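Local structure of Cas13d (uncultured Ruminococcus sp, 6IV9) at residues A[177-182]-A[302-307]; A[185-190]-A[285-290]; A[665-670]-A[677-682]; A[700-705]-A[721-726]. The protein probably acts as a CRISPR effector ribonuclease, binding its crRNA guide and using two HEPN domains for crRNA maturation and target RNA cleavage. The protein carries 2 engineered substitutions. All coordinates share one frame; numbering follows the deposited sequence.

Contact 1. Residues A[177-182]-A[302-307]. With nucleotides of chain B.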
# COMPACT_ATOMS: atom_id res chain seq x y z
N LEU A 177 12.09 11.10 -0.47
CA LEU A 177 10.82 11.86 -0.45
C LEU A 177 9.64 10.91 -0.70
O LEU A 177 8.62 11.13 -0.12
CB LEU A 177 10.86 12.97 -1.48
CG LEU A 177 11.97 14.00 -1.28
CD1 LEU A 177 11.85 15.12 -2.30
CD2 LEU A 177 11.97 14.54 0.13
N ASP A 178 9.83 9.91 -1.57
CA ASP A 178 8.80 8.90 -1.90
C ASP A 178 8.45 8.08 -0.65
O ASP A 178 7.31 7.74 -0.48
CB ASP A 178 9.23 7.99 -3.05
CG ASP A 178 9.19 8.68 -4.39
OD1 ASP A 178 8.56 9.72 -4.48
OD2 ASP A 178 9.81 8.17 -5.33
N ILE A 179 9.46 7.76 0.15
CA ILE A 179 9.23 7.01 1.41
C ILE A 179 8.32 7.86 2.30
O ILE A 179 7.41 7.34 2.88
CB ILE A 179 10.57 6.71 2.11
CG1 ILE A 179 11.36 5.64 1.36
CG2 ILE A 179 10.35 6.33 3.56
CD1 ILE A 179 12.77 5.46 1.84
N GLU A 180 8.62 9.14 2.40
CA GLU A 180 7.79 10.03 3.26
C GLU A 180 6.38 10.16 2.68
O GLU A 180 5.47 10.19 3.46
CB GLU A 180 8.55 11.29 3.64
CG GLU A 180 9.80 10.96 4.42
CD GLU A 180 10.69 12.13 4.79
OE1 GLU A 180 10.20 13.23 4.78
OE2 GLU A 180 11.85 11.91 5.06
N LYS A 181 6.23 10.22 1.36
CA LYS A 181 4.88 10.38 0.76
C LYS A 181 4.02 9.17 1.13
O LYS A 181 2.91 9.36 1.52
CB LYS A 181 4.88 10.31 -0.77
CG LYS A 181 5.57 11.41 -1.53
CD LYS A 181 5.13 11.56 -2.95
CE LYS A 181 5.21 10.34 -3.83
NZ LYS A 181 5.38 10.73 -5.25
N ILE A 182 4.57 7.97 0.96
CA ILE A 182 3.78 6.74 1.27
C ILE A 182 3.48 6.64 2.77
O ILE A 182 2.42 6.23 3.11
CB ILE A 182 4.37 5.47 0.63
CG1 ILE A 182 3.31 4.39 0.50
CG2 ILE A 182 5.57 4.97 1.39
CD1 ILE A 182 2.35 4.62 -0.63
N ASP A 302 13.17 13.77 13.29
CA ASP A 302 13.75 12.52 13.82
C ASP A 302 13.02 11.26 13.34
O ASP A 302 13.12 10.27 14.02
CB ASP A 302 13.97 12.59 15.33
CG ASP A 302 12.71 12.86 16.13
OD1 ASP A 302 11.73 13.24 15.55
OD2 ASP A 302 12.76 12.69 17.34
N LEU A 303 12.44 11.28 12.15
CA LEU A 303 11.67 10.12 11.63
C LEU A 303 12.56 8.88 11.58
O LEU A 303 12.11 7.83 11.93
CB LEU A 303 11.26 10.46 10.20
CG LEU A 303 10.04 9.77 9.61
CD1 LEU A 303 10.17 9.59 8.11
CD2 LEU A 303 9.69 8.49 10.31
N TYR A 304 13.79 9.05 11.13
CA TYR A 304 14.66 7.88 10.92
C TYR A 304 15.52 7.53 12.14
O TYR A 304 16.10 6.49 12.11
CB TYR A 304 15.49 8.11 9.67
CG TYR A 304 14.64 8.44 8.48
CD1 TYR A 304 13.85 7.47 7.90
CD2 TYR A 304 14.57 9.71 7.97
CE1 TYR A 304 13.03 7.75 6.83
CE2 TYR A 304 13.76 10.02 6.89
CZ TYR A 304 12.99 9.03 6.32
OH TYR A 304 12.20 9.29 5.26
N SER A 305 15.58 8.39 13.14
CA SER A 305 16.46 8.10 14.30
C SER A 305 15.68 7.88 15.60
O SER A 305 16.20 7.20 16.45
CB SER A 305 17.42 9.23 14.47
OG SER A 305 16.74 10.42 14.76
N PHE A 306 14.45 8.35 15.68
CA PHE A 306 13.70 8.36 16.96
C PHE A 306 13.56 6.98 17.58
O PHE A 306 13.65 6.90 18.79
CB PHE A 306 12.37 9.10 16.83
CG PHE A 306 11.21 8.23 16.42
CD1 PHE A 306 10.54 7.47 17.36
CD2 PHE A 306 10.86 8.07 15.10
CE1 PHE A 306 9.51 6.64 17.00
CE2 PHE A 306 9.83 7.22 14.74
CZ PHE A 306 9.15 6.52 15.69
N ILE A 307 13.36 5.94 16.78
CA ILE A 307 13.08 4.60 17.36
C ILE A 307 14.26 4.11 18.19
O ILE A 307 14.02 3.34 19.08
CB ILE A 307 12.59 3.57 16.33
CG1 ILE A 307 11.83 2.44 17.01
CG2 ILE A 307 13.73 3.05 15.49
CD1 ILE A 307 10.64 2.90 17.78
P A B 28 4.69 8.47 -8.03
OP1 A B 28 5.86 8.45 -7.12
OP2 A B 28 4.33 9.73 -8.77
O5' A B 28 4.82 7.38 -9.20
C5' A B 28 5.45 6.08 -9.03
C4' A B 28 5.86 5.66 -10.41
O4' A B 28 4.68 5.54 -11.28
C3' A B 28 6.79 6.63 -11.14
O3' A B 28 7.54 5.86 -12.08
C2' A B 28 5.83 7.48 -11.96
O2' A B 28 6.42 8.12 -13.09
C1' A B 28 4.76 6.46 -12.34
N9 A B 28 3.42 7.05 -12.55
C8 A B 28 2.80 7.97 -11.74
N7 A B 28 1.61 8.33 -12.17
C5 A B 28 1.44 7.60 -13.33
C6 A B 28 0.41 7.60 -14.29
N6 A B 28 -0.70 8.31 -14.18
N1 A B 28 0.55 6.78 -15.35
C2 A B 28 1.66 6.05 -15.46
N3 A B 28 2.74 6.04 -14.68
C4 A B 28 2.56 6.86 -13.62
P A B 27 2.09 12.54 -6.75
OP1 A B 27 1.01 13.20 -5.95
OP2 A B 27 3.47 12.91 -6.44
O5' A B 27 2.17 10.98 -6.63
C5' A B 27 0.93 10.25 -6.77
C4' A B 27 1.18 8.80 -6.60
O4' A B 27 -0.04 8.08 -6.69
C3' A B 27 2.07 8.19 -7.68
O3' A B 27 3.36 7.90 -7.18
C2' A B 27 1.37 6.86 -8.03
O2' A B 27 2.26 5.75 -7.97
C1' A B 27 0.27 6.77 -6.96
N9 A B 27 -0.93 6.08 -7.40
C8 A B 27 -1.50 5.03 -6.73
N7 A B 27 -2.52 4.50 -7.36
C5 A B 27 -2.64 5.26 -8.51
C6 A B 27 -3.55 5.22 -9.58
N6 A B 27 -4.53 4.32 -9.68
N1 A B 27 -3.37 6.11 -10.59
C2 A B 27 -2.39 7.00 -10.49
N3 A B 27 -1.51 7.18 -9.50
C4 A B 27 -1.68 6.25 -8.54
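Tyr304 OH donates a hydrogen bond to Glu180 OE2 at 2.7 Å. The acceptor oxygen uses its anti lone pair, on the side away from the other carboxylate oxygen. OE2 lies in the plane of the phenol at its edge, yet the carboxylate is turned 40° from the ring. With CG beside the backbone N, anti to the carbonyl carbon (chi1 -61°), and the chain extended beyond it, Glu180 carries its acid clear of helix 168-197 to the ring. Ile179 CG2 comes to the same edge, 3.9 Å from Tyr304 OH, and Leu303 CD1 slides past Glu180 CG at 4.0 Å. The acid is buried, and the phenol holds one of its oxygens. Helix 168-197 packs here against the turn just before the short helix 306-309, in what is probably the first HEPN domain. In that turn Asp302 O accepts from both Ser305 N and Phe306 N. Phe553 meets the Tyr304 ring edge-to-face, while helix 511-535 covers Ile179. From another side of helix 168-197, Lys181 NZ bonds two backbone phosphates of chain B, A28 OP1 at 3.0 Å and A27 OP2 at 3.1 Å. Asp178 OD1 steadies that ammonium through a weak salt bridge, and its OD2 pairs with Lys524.

Contact 2. Residues A[185-190]-A[285-290]. Engineered in segment 285-290: Ala288 (natural residue Arg).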
# COMPACT_ATOMS: atom_id res chain seq x y z
N VAL A 185 0.49 8.79 3.65
CA VAL A 185 -0.83 8.18 3.33
C VAL A 185 -1.24 7.19 4.42
O VAL A 185 -2.31 7.30 4.92
CB VAL A 185 -0.73 7.43 1.99
CG1 VAL A 185 -1.90 6.51 1.78
CG2 VAL A 185 -0.55 8.36 0.81
N TYR A 186 -0.36 6.25 4.76
CA TYR A 186 -0.71 5.21 5.76
C TYR A 186 -0.93 5.75 7.17
O TYR A 186 -1.84 5.30 7.80
CB TYR A 186 0.12 3.94 5.56
CG TYR A 186 -0.28 3.30 4.27
CD1 TYR A 186 -1.50 2.65 4.16
CD2 TYR A 186 0.47 3.47 3.14
CE1 TYR A 186 -1.91 2.12 2.96
CE2 TYR A 186 0.09 2.92 1.93
CZ TYR A 186 -1.11 2.25 1.84
OH TYR A 186 -1.51 1.75 0.65
N VAL A 187 -0.09 6.66 7.65
CA VAL A 187 -0.35 7.20 9.01
C VAL A 187 -1.67 7.97 9.01
O VAL A 187 -2.37 7.92 9.98
CB VAL A 187 0.81 8.01 9.60
CG1 VAL A 187 2.04 7.16 9.78
CG2 VAL A 187 1.11 9.25 8.81
N THR A 188 -1.96 8.67 7.93
CA THR A 188 -3.24 9.41 7.89
C THR A 188 -4.39 8.41 8.00
O THR A 188 -5.28 8.63 8.77
CB THR A 188 -3.35 10.27 6.63
OG1 THR A 188 -2.36 11.28 6.67
CG2 THR A 188 -4.71 10.90 6.48
N ASN A 189 -4.32 7.33 7.24
CA ASN A 189 -5.39 6.31 7.28
C ASN A 189 -5.47 5.66 8.67
O ASN A 189 -6.56 5.46 9.14
CB ASN A 189 -5.19 5.25 6.21
CG ASN A 189 -5.42 5.79 4.82
OD1 ASN A 189 -5.89 6.89 4.67
ND2 ASN A 189 -5.11 5.01 3.81
N ILE A 190 -4.34 5.30 9.25
CA ILE A 190 -4.34 4.61 10.57
C ILE A 190 -4.92 5.54 11.65
O ILE A 190 -5.73 5.10 12.42
CB ILE A 190 -2.92 4.15 10.95
CG1 ILE A 190 -2.38 3.11 9.97
CG2 ILE A 190 -2.91 3.67 12.39
CD1 ILE A 190 -0.93 2.77 10.16
N GLY A 285 1.73 8.19 16.20
CA GLY A 285 1.63 9.65 16.37
C GLY A 285 2.93 10.35 16.05
O GLY A 285 2.90 11.39 15.44
N GLN A 286 4.05 9.76 16.45
CA GLN A 286 5.38 10.33 16.20
C GLN A 286 5.65 10.39 14.69
O GLN A 286 6.12 11.40 14.21
CB GLN A 286 6.44 9.52 16.94
CG GLN A 286 7.84 9.65 16.39
CD GLN A 286 8.48 10.98 16.69
OE1 GLN A 286 8.05 11.72 17.55
NE2 GLN A 286 9.52 11.29 15.95
N ILE A 287 5.30 9.33 13.97
CA ILE A 287 5.50 9.32 12.49
C ILE A 287 4.65 10.42 11.88
O ILE A 287 5.13 11.13 11.04
CB ILE A 287 5.20 7.94 11.89
CG1 ILE A 287 6.11 6.86 12.47
CG2 ILE A 287 5.32 8.01 10.39
CD1 ILE A 287 5.68 5.47 12.16
N ALA A 288 3.43 10.59 12.37
CA ALA A 288 2.51 11.62 11.85
C ALA A 288 3.14 13.00 12.04
O ALA A 288 3.06 13.80 11.15
CB ALA A 288 1.18 11.52 12.52
N GLN A 289 3.81 13.21 13.16
CA GLN A 289 4.46 14.51 13.48
C GLN A 289 5.68 14.76 12.60
O GLN A 289 6.18 15.86 12.61
CB GLN A 289 4.80 14.58 14.96
CG GLN A 289 3.58 14.66 15.85
CD GLN A 289 3.93 14.40 17.29
OE1 GLN A 289 4.99 14.77 17.76
NE2 GLN A 289 3.06 13.71 17.99
N CYS A 290 6.19 13.73 11.95
CA CYS A 290 7.38 13.86 11.08
C CYS A 290 7.01 14.09 9.62
O CYS A 290 7.85 14.56 8.91
CB CYS A 290 8.21 12.60 11.14
SG CYS A 290 9.00 12.37 12.74
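No flat group lies between Val187 and its partners Ile287 and Ala288. The ring of Tyr186, next in sequence to Val187, points to another side of the helix and carries Val185 CG1 over the centre of one face, 4.0 Å above the plane. Across the interface the two methyls of Val187 divide the work. CG1 presses on Ile287 CG2 at 3.4 Å, closer than carbons usually pack, and CG2 rests above the backbone at Ala288, 4.1 Å from its CA. Val187 chi1 is -63°, which sets CG2 in the crowded position between backbone N and carbonyl carbon and lets both branches reach helix 267-291. Ile287 answers with its short branch, CG2 being anti to the backbone N. Ala288 is engineered; with its natural arginine the sequence would match the R-X4-H signature of HEPN nucleases, so this helix probably belongs to a HEPN domain. The helices come close, with the CA atoms of Val187 and Ala288 6.0 Å apart. Polar side chains turn to other partners: Tyr186 OH to Asp516, Gln286 to Arg216 and Asp302, and Thr188 OG1 to Ala184 O of its own helix. What joins the two segments is therefore wholly apolar, and depends on aliphatic groups fitting together rather than on directed bonds.

Contact 3. Residues A[665-670]-A[677-682]. With nucleotides of chain B.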
# COMPACT_ATOMS: atom_id res chain seq x y z
N GLN A 665 -17.42 -13.05 -13.73
CA GLN A 665 -17.65 -13.04 -12.27
C GLN A 665 -19.12 -12.77 -11.93
O GLN A 665 -19.63 -13.39 -11.03
CB GLN A 665 -16.66 -12.12 -11.57
CG GLN A 665 -16.61 -12.35 -10.07
CD GLN A 665 -16.61 -13.79 -9.63
OE1 GLN A 665 -15.81 -14.60 -10.09
NE2 GLN A 665 -17.50 -14.13 -8.71
N ILE A 666 -19.77 -11.87 -12.65
CA ILE A 666 -21.21 -11.57 -12.39
C ILE A 666 -22.02 -12.86 -12.60
O ILE A 666 -22.89 -13.14 -11.80
CB ILE A 666 -21.70 -10.42 -13.28
CG1 ILE A 666 -21.08 -9.09 -12.86
CG2 ILE A 666 -23.21 -10.35 -13.30
CD1 ILE A 666 -21.34 -8.72 -11.44
N GLU A 667 -21.70 -13.63 -13.63
CA GLU A 667 -22.42 -14.90 -13.89
C GLU A 667 -22.20 -15.86 -12.71
O GLU A 667 -23.13 -16.53 -12.34
CB GLU A 667 -21.97 -15.49 -15.22
CG GLU A 667 -22.32 -14.63 -16.41
CD GLU A 667 -23.45 -15.14 -17.27
OE1 GLU A 667 -24.27 -15.91 -16.76
OE2 GLU A 667 -23.53 -14.76 -18.42
N ARG A 668 -20.98 -15.93 -12.19
CA ARG A 668 -20.70 -16.81 -11.04
C ARG A 668 -21.49 -16.35 -9.81
O ARG A 668 -22.08 -17.16 -9.15
CB ARG A 668 -19.22 -16.78 -10.69
CG ARG A 668 -18.33 -17.55 -11.65
CD ARG A 668 -16.92 -17.54 -11.10
NE ARG A 668 -16.00 -18.15 -12.02
CZ ARG A 668 -15.27 -17.46 -12.89
NH1 ARG A 668 -14.93 -18.01 -14.04
NH2 ARG A 668 -14.90 -16.23 -12.60
N TYR A 669 -21.48 -15.05 -9.53
CA TYR A 669 -22.23 -14.53 -8.36
C TYR A 669 -23.72 -14.78 -8.54
O TYR A 669 -24.39 -15.15 -7.61
CB TYR A 669 -22.03 -13.02 -8.26
CG TYR A 669 -20.74 -12.58 -7.63
CD1 TYR A 669 -20.31 -13.09 -6.42
CD2 TYR A 669 -19.95 -11.63 -8.25
CE1 TYR A 669 -19.12 -12.69 -5.85
CE2 TYR A 669 -18.76 -11.21 -7.69
CZ TYR A 669 -18.35 -11.73 -6.48
OH TYR A 669 -17.20 -11.32 -5.93
N TYR A 670 -24.21 -14.54 -9.74
CA TYR A 670 -25.66 -14.72 -10.00
C TYR A 670 -26.07 -16.17 -9.75
O TYR A 670 -27.07 -16.41 -9.13
CB TYR A 670 -25.97 -14.28 -11.43
CG TYR A 670 -27.43 -14.33 -11.77
CD1 TYR A 670 -28.30 -13.36 -11.31
CD2 TYR A 670 -27.95 -15.34 -12.55
CE1 TYR A 670 -29.64 -13.40 -11.61
CE2 TYR A 670 -29.29 -15.39 -12.88
CZ TYR A 670 -30.14 -14.42 -12.40
OH TYR A 670 -31.46 -14.46 -12.69
N PRO A 677 -32.03 -19.03 -10.56
CA PRO A 677 -31.47 -18.14 -11.55
C PRO A 677 -32.11 -18.25 -12.94
O PRO A 677 -32.42 -19.32 -13.32
CB PRO A 677 -30.03 -18.65 -11.72
CG PRO A 677 -29.77 -19.45 -10.49
CD PRO A 677 -31.11 -20.04 -10.12
N ASP A 678 -32.35 -17.11 -13.57
CA ASP A 678 -32.75 -17.08 -15.00
C ASP A 678 -31.44 -16.90 -15.75
O ASP A 678 -31.08 -15.79 -16.02
CB ASP A 678 -33.74 -15.96 -15.31
CG ASP A 678 -34.17 -15.90 -16.77
OD1 ASP A 678 -33.68 -16.70 -17.56
OD2 ASP A 678 -34.97 -15.05 -17.09
N MET A 679 -30.79 -17.98 -16.13
CA MET A 679 -29.48 -17.91 -16.83
C MET A 679 -29.60 -17.28 -18.22
O MET A 679 -28.58 -16.87 -18.76
CB MET A 679 -28.81 -19.27 -16.92
CG MET A 679 -28.15 -19.74 -15.63
SD MET A 679 -27.62 -18.50 -14.43
CE MET A 679 -26.10 -17.91 -15.16
N ASN A 680 -30.81 -17.22 -18.79
CA ASN A 680 -31.03 -16.66 -20.14
C ASN A 680 -31.22 -15.14 -20.06
O ASN A 680 -31.24 -14.50 -21.09
CB ASN A 680 -32.19 -17.35 -20.86
CG ASN A 680 -31.78 -18.58 -21.64
OD1 ASN A 680 -30.62 -18.90 -21.77
ND2 ASN A 680 -32.76 -19.29 -22.16
N SER A 681 -31.30 -14.57 -18.86
CA SER A 681 -31.44 -13.10 -18.72
C SER A 681 -30.14 -12.39 -19.11
O SER A 681 -29.12 -13.03 -19.19
CB SER A 681 -31.90 -12.69 -17.35
OG SER A 681 -30.94 -13.03 -16.38
N SER A 682 -30.23 -11.10 -19.38
CA SER A 682 -29.06 -10.30 -19.79
C SER A 682 -28.14 -10.04 -18.60
O SER A 682 -28.59 -10.13 -17.48
CB SER A 682 -29.51 -9.00 -20.34
OG SER A 682 -30.08 -8.21 -19.34
P U B 39 -13.19 -12.10 -4.85
OP1 U B 39 -14.04 -12.59 -3.79
OP2 U B 39 -11.81 -11.66 -4.48
O5' U B 39 -13.03 -13.02 -6.12
C5' U B 39 -14.14 -13.81 -6.58
C4' U B 39 -13.72 -14.57 -7.82
O4' U B 39 -13.20 -13.64 -8.82
C3' U B 39 -12.57 -15.55 -7.64
O3' U B 39 -13.03 -16.70 -6.97
C2' U B 39 -12.09 -15.72 -9.08
O2' U B 39 -12.89 -16.46 -9.98
C1' U B 39 -12.17 -14.27 -9.57
N1 U B 39 -10.93 -13.52 -9.34
C2 U B 39 -9.85 -13.79 -10.17
O2 U B 39 -9.88 -14.64 -11.04
N3 U B 39 -8.73 -13.02 -9.93
C4 U B 39 -8.59 -12.04 -8.97
O4 U B 39 -7.52 -11.43 -8.87
C5 U B 39 -9.74 -11.82 -8.15
C6 U B 39 -10.85 -12.55 -8.36
P U B 38 -10.00 -6.84 -4.57
OP1 U B 38 -10.12 -5.51 -4.07
OP2 U B 38 -9.39 -7.90 -3.80
O5' U B 38 -11.49 -7.26 -4.92
C5' U B 38 -11.75 -8.57 -5.27
C4' U B 38 -13.12 -8.65 -5.92
O4' U B 38 -13.15 -7.75 -7.05
C3' U B 38 -13.37 -10.02 -6.51
O3' U B 38 -13.96 -10.82 -5.48
C2' U B 38 -14.32 -9.72 -7.66
O2' U B 38 -15.65 -9.52 -7.22
C1' U B 38 -13.82 -8.37 -8.13
N1 U B 38 -12.91 -8.45 -9.28
C2 U B 38 -12.92 -7.39 -10.16
O2 U B 38 -13.66 -6.42 -10.01
N3 U B 38 -12.03 -7.49 -11.21
C4 U B 38 -11.12 -8.52 -11.44
O4 U B 38 -10.36 -8.47 -12.42
C5 U B 38 -11.14 -9.56 -10.44
C6 U B 38 -12.01 -9.49 -9.42
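Tyr670, toward the end of helix 663-673, faces the loop 677-682, which holds a type I turn from Asp678 to Ser681; its CA lies 6.9 Å from that of Pro677. The turn is braced from within: Asp678 O takes both Ser681 N and Ser681 OG, while Asp678 OD1 accepts Asn680 N in an Asx turn. With CG anti to the backbone N (chi1 -176°), the Tyr670 ring reaches across to the loop, where its OH accepts from Asp678 N at 2.9 Å and 155°. Glu689 is a second partner of that hydroxyl. Pro677 CB approaches ring atom CE2 at 3.5 Å. Met679 makes a Met-aromatic contact at the ring edge, its SD 4.9 Å from the centroid and in the ring plane. Glu667 OE1, salt-bridged to Lys686, also touches the Met679 CE methyl. Other sides of the helix face the crRNA of chain B: Tyr669 OH shares a 2.7 Å hydrogen bond with U38 O2', and Gln665 NE2 sits 3.2 Å above the Tyr669 ring. Gln665 OE1, gripped by Arg668 NH2 at 3.1 Å, lies beside the U39 sugar. The bond to the U38 2'-hydroxyl is consistent with recognition of the RNA sugar, while the phenol of Tyr670 ties the loop back to the same helix.

Contact 4. Residues A[700-705]-A[721-726]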
# COMPACT_ATOMS: atom_id res chain seq x y z
N ASP A 700 -32.04 -11.07 9.52
CA ASP A 700 -33.23 -11.95 9.65
C ASP A 700 -33.17 -13.06 8.60
O ASP A 700 -33.55 -14.16 8.91
CB ASP A 700 -34.51 -11.14 9.48
CG ASP A 700 -35.78 -11.90 9.82
OD1 ASP A 700 -36.03 -12.06 11.01
OD2 ASP A 700 -36.48 -12.32 8.90
N ASP A 701 -32.60 -12.78 7.44
CA ASP A 701 -32.50 -13.76 6.33
C ASP A 701 -31.68 -14.98 6.74
O ASP A 701 -31.86 -16.02 6.13
CB ASP A 701 -31.78 -13.18 5.13
CG ASP A 701 -32.55 -12.11 4.41
OD1 ASP A 701 -33.73 -11.97 4.70
OD2 ASP A 701 -31.97 -11.43 3.59
N PHE A 702 -30.74 -14.80 7.66
CA PHE A 702 -29.78 -15.88 8.02
C PHE A 702 -30.06 -16.50 9.38
O PHE A 702 -29.35 -17.40 9.72
CB PHE A 702 -28.38 -15.29 8.02
CG PHE A 702 -28.11 -14.47 6.78
CD1 PHE A 702 -27.88 -15.09 5.57
CD2 PHE A 702 -28.18 -13.10 6.81
CE1 PHE A 702 -27.67 -14.36 4.43
CE2 PHE A 702 -27.99 -12.36 5.66
CZ PHE A 702 -27.73 -12.99 4.48
N LYS A 703 -31.11 -16.09 10.06
CA LYS A 703 -31.38 -16.58 11.44
C LYS A 703 -31.57 -18.10 11.48
O LYS A 703 -31.23 -18.67 12.49
CB LYS A 703 -32.51 -15.78 12.08
CG LYS A 703 -33.89 -16.24 11.66
CD LYS A 703 -35.01 -15.41 12.20
CE LYS A 703 -36.23 -15.50 11.33
NZ LYS A 703 -37.34 -14.70 11.89
N ASN A 704 -32.07 -18.72 10.41
CA ASN A 704 -32.32 -20.18 10.44
C ASN A 704 -31.27 -20.97 9.66
O ASN A 704 -31.50 -22.14 9.40
CB ASN A 704 -33.74 -20.53 10.03
CG ASN A 704 -34.74 -19.85 10.93
OD1 ASN A 704 -34.62 -19.90 12.14
ND2 ASN A 704 -35.70 -19.17 10.34
N VAL A 705 -30.14 -20.36 9.31
CA VAL A 705 -29.09 -21.08 8.54
C VAL A 705 -28.59 -22.22 9.41
O VAL A 705 -28.49 -22.03 10.60
CB VAL A 705 -27.94 -20.14 8.16
CG1 VAL A 705 -27.34 -19.53 9.41
CG2 VAL A 705 -26.86 -20.85 7.38
N LYS A 721 -23.77 -18.02 2.42
CA LYS A 721 -22.35 -17.60 2.43
C LYS A 721 -22.04 -16.76 1.19
O LYS A 721 -21.34 -15.79 1.31
CB LYS A 721 -21.45 -18.83 2.49
CG LYS A 721 -21.50 -19.55 3.82
CD LYS A 721 -20.91 -20.91 3.75
CE LYS A 721 -19.46 -20.90 3.38
NZ LYS A 721 -19.03 -22.21 2.86
N ALA A 722 -22.55 -17.18 0.04
CA ALA A 722 -22.31 -16.48 -1.24
C ALA A 722 -22.94 -15.09 -1.19
O ALA A 722 -22.30 -14.15 -1.60
CB ALA A 722 -22.87 -17.30 -2.37
N VAL A 723 -24.16 -14.98 -0.67
CA VAL A 723 -24.83 -13.66 -0.60
C VAL A 723 -24.04 -12.73 0.32
O VAL A 723 -23.81 -11.61 -0.06
CB VAL A 723 -26.28 -13.81 -0.12
CG1 VAL A 723 -26.93 -12.49 0.24
CG2 VAL A 723 -27.12 -14.58 -1.11
N ILE A 724 -23.66 -13.21 1.49
CA ILE A 724 -22.90 -12.35 2.43
C ILE A 724 -21.56 -11.97 1.79
O ILE A 724 -21.15 -10.85 1.92
CB ILE A 724 -22.71 -13.08 3.78
CG1 ILE A 724 -24.03 -13.20 4.53
CG2 ILE A 724 -21.64 -12.40 4.61
CD1 ILE A 724 -23.95 -13.98 5.80
N GLY A 725 -20.91 -12.92 1.13
CA GLY A 725 -19.61 -12.60 0.53
C GLY A 725 -19.74 -11.52 -0.52
O GLY A 725 -18.90 -10.66 -0.57
N LEU A 726 -20.75 -11.61 -1.38
CA LEU A 726 -20.93 -10.59 -2.43
C LEU A 726 -21.26 -9.24 -1.79
O LEU A 726 -20.74 -8.27 -2.22
CB LEU A 726 -22.06 -11.01 -3.37
CG LEU A 726 -22.50 -9.92 -4.34
CD1 LEU A 726 -21.35 -9.51 -5.23
CD2 LEU A 726 -23.66 -10.39 -5.17
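The loop that brings Phe702 onto Ile724 and Val723 is strapped by a salt bridge, Lys703 NZ to Asp700 OD1 at 3.1 Å, which meets the oxygen on its syn side but 31° out of the carboxylate plane. A type I turn from Phe702 to Val705 follows, closed by the bond of Val705 N to Phe702 O. The Phe702 ring is sandwiched. Over the centre of one face stands Ile724 CD1, a CH-pi contact 4.0 Å from the centroid and only 10° off the normal; Asp701 CB lies 3.9 Å above the opposite face. Ile724 CG1 extends the cover to the rim, 3.7 Å from Phe702 CZ. Val723 takes the edge instead, its CG1 4.3 Å from that same CZ and near the ring plane. Ile724 has CG1 anti to the carbonyl carbon (chi1 -70°) and a straight chain beyond, which lays its long branch along the phenyl face. Further out, Phe621 of helix 617-627 packs on Ile724, and Met693 of helix 683-696 on Val723. This is a loop-to-helix hydrophobic contact centred on a CH-pi interaction: the loop between helix 683-696 and the long helix 713-760 folds back and buries Phe702 on the latter, among helices 617-627, 663-673 and 683-696.

Overall arrangement
Contacts 1 and 2 are buried and share helix 168-197; contact 2 is nested within the loop that contact 1 closes, and Gln286 NE2 reaches Asp302 OD1 at 3.0 Å between them. Their chemistry differs: contact 1 sets a buried acid against a phenol, whereas contact 2 is wholly aliphatic. Contacts 3 and 4 form a second group, their centres about 37 to 49 Å from those of the first pair. Contact 3 is at the surface and mixes polar and sulfur-aromatic interactions; contact 4 buries a phenyl under aliphatic carbon. These two touch through Tyr669 and Leu726. RNA lies against contacts 1 and 3, held through its phosphates at the first and chiefly through a 2'-hydroxyl at the second.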